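Long-range contact in fungal protease inhibitor-1 (Antheraea mylitta, PDB 3BT4), which inhibits trypsin, chymotrypsin and proteases from the fungi Aspergillus oryzae and Rhizopus oryzae: residues A[6-11]-A[37-42]. Sequence-based numbering, arbitrary orientation.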
loop_
_atom_site.group_PDB
_atom_site.type_symbol
_atom_site.label_atom_id
_atom_site.label_comp_id
_atom_site.label_asym_id
_atom_site.label_seq_id
_atom_site.Cartn_x
_atom_site.Cartn_y
_atom_site.Cartn_z
ATOM N N THR A 6 -14.198 9.289 -0.431
ATOM C CA THR A 6 -14.725 7.924 -0.393
ATOM C C THR A 6 -15.071 7.342 -1.786
ATOM O O THR A 6 -14.971 6.126 -1.999
ATOM C CB THR A 6 -15.892 7.786 0.595
ATOM O OG1 THR A 6 -16.882 8.766 0.290
ATOM C CG2 THR A 6 -15.392 7.999 2.036
ATOM N N ASN A 7 -15.417 8.212 -2.735
ATOM C CA ASN A 7 -15.855 7.783 -4.069
ATOM C C ASN A 7 -14.856 7.985 -5.189
ATOM O O ASN A 7 -15.210 7.845 -6.358
ATOM C CB ASN A 7 -17.128 8.522 -4.459
ATOM C CG ASN A 7 -18.303 8.135 -3.610
ATOM O OD1 ASN A 7 -18.539 6.954 -3.354
ATOM N ND2 ASN A 7 -19.056 9.134 -3.165
ATOM N N TYR A 8 -13.620 8.335 -4.848
ATOM C CA TYR A 8 -12.571 8.553 -5.851
ATOM C C TYR A 8 -12.434 7.381 -6.830
ATOM O O TYR A 8 -12.435 7.578 -8.055
ATOM C CB TYR A 8 -11.230 8.828 -5.162
ATOM C CG TYR A 8 -10.098 9.079 -6.129
ATOM C CD1 TYR A 8 -9.720 10.372 -6.461
ATOM C CD2 TYR A 8 -9.419 8.022 -6.713
ATOM C CE1 TYR A 8 -8.689 10.597 -7.359
ATOM C CE2 TYR A 8 -8.398 8.229 -7.604
ATOM C CZ TYR A 8 -8.029 9.517 -7.922
ATOM O OH TYR A 8 -7.002 9.717 -8.814
ATOM N N CYS A 9 -12.329 6.163 -6.284
ATOM C CA CYS A 9 -12.146 4.967 -7.105
ATOM C C CYS A 9 -13.360 4.613 -7.995
ATOM O O CYS A 9 -13.223 3.872 -8.968
ATOM C CB CYS A 9 -11.694 3.778 -6.248
ATOM S SG CYS A 9 -10.146 4.084 -5.340
ATOM N N LYS A 10 -14.536 5.144 -7.674
ATOM C CA LYS A 10 -15.701 5.049 -8.590
ATOM C C LYS A 10 -15.454 5.870 -9.856
ATOM O O LYS A 10 -15.849 5.481 -10.952
ATOM C CB LYS A 10 -16.990 5.533 -7.921
ATOM C CG LYS A 10 -17.399 4.734 -6.721
ATOM C CD LYS A 10 -18.585 5.377 -6.052
ATOM C CE LYS A 10 -19.550 4.351 -5.475
ATOM N NZ LYS A 10 -18.822 3.316 -4.717
ATOM N N ASP A 11 -14.792 7.010 -9.678
ATOM C CA ASP A 11 -14.427 7.868 -10.796
ATOM C C ASP A 11 -13.146 7.420 -11.468
ATOM O O ASP A 11 -12.979 7.629 -12.669
ATOM C CB ASP A 11 -14.344 9.330 -10.352
ATOM C CG ASP A 11 -15.668 9.853 -9.848
ATOM O OD1 ASP A 11 -16.718 9.487 -10.419
ATOM O OD2 ASP A 11 -15.670 10.625 -8.870
ATOM N N CYS A 37 -4.678 6.830 -4.940
ATOM C CA CYS A 37 -5.728 6.527 -3.950
ATOM C C CYS A 37 -5.961 5.031 -3.660
ATOM O O CYS A 37 -6.970 4.657 -3.031
ATOM C CB CYS A 37 -7.037 7.275 -4.270
ATOM S SG CYS A 37 -6.816 9.087 -4.208
ATOM N N ALA A 38 -5.019 4.189 -4.102
ATOM C CA ALA A 38 -5.033 2.762 -3.760
ATOM C C ALA A 38 -6.283 2.046 -4.305
ATOM O O ALA A 38 -6.835 1.171 -3.661
ATOM C CB ALA A 38 -4.924 2.597 -2.246
ATOM N N CYS A 39 -6.699 2.420 -5.516
ATOM C CA CYS A 39 -7.867 1.836 -6.195
ATOM C C CYS A 39 -7.657 0.407 -6.685
ATOM O O CYS A 39 -8.633 -0.325 -6.911
ATOM C CB CYS A 39 -8.307 2.734 -7.356
ATOM S SG CYS A 39 -8.797 4.387 -6.791
ATOM N N CYS A 40 -6.393 0.007 -6.825
ATOM C CA CYS A 40 -6.061 -1.334 -7.320
ATOM C C CYS A 40 -5.618 -2.324 -6.235
ATOM O O CYS A 40 -4.840 -1.979 -5.339
ATOM C CB CYS A 40 -5.009 -1.270 -8.427
ATOM S SG CYS A 40 -5.594 -0.545 -9.997
ATOM N N PRO A 41 -6.101 -3.572 -6.333
ATOM C CA PRO A 41 -5.645 -4.657 -5.456
ATOM C C PRO A 41 -4.163 -4.959 -5.677
ATOM O O PRO A 41 -3.630 -4.650 -6.726
ATOM C CB PRO A 41 -6.508 -5.847 -5.909
ATOM C CG PRO A 41 -6.929 -5.476 -7.333
ATOM C CD PRO A 41 -7.121 -4.026 -7.294
ATOM N N ALA A 42 -3.504 -5.550 -4.687
ATOM C CA ALA A 42 -2.090 -5.917 -4.816
ATOM C C ALA A 42 -1.767 -7.173 -4.026
ATOM O O ALA A 42 -2.429 -7.482 -3.037
ATOM C CB ALA A 42 -1.221 -4.787 -4.340
#
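Y8 and C9, at the start of the short helix 8-11, meet C37 and C39, just ahead of strand 40-47. The tyrosine leaves the helix with CG anti to its own N (chi1 -179°), which swings the ring out to C37. From CB outward, CG comes first under C37 SG; CD2 then lies 3.5 Å from C37 CB and 3.7 Å from C39 SG, and CE2 also rests on C37 CB. CD1, CE1 and CZ complete the circle beneath C37 SG, which stands over the centre of the Y8 ring, only 4° off the normal. C39 SG instead approaches the ring edge in plane. It is bonded to C9 SG at 2.0 Å (chi3 -81°), while C37 SG is joined to C4. With an alanine at Y8, the sulfurs of C37 and C39 would probably lose their aromatic partner and a gap would open beside the C4-C37 bridge. H12 stacks on the tyrosine ring as well, and C40, the residue after C39, is tied to C14. In this small, cysteine-rich inhibitor with little helix, the C9-C39 bridge ties helix 8-11 covalently to the residue just before strand 40-47 and fixes their spacing, while the ring, with one sulfur over its face and another at its edge, is probably restricted in its tilt.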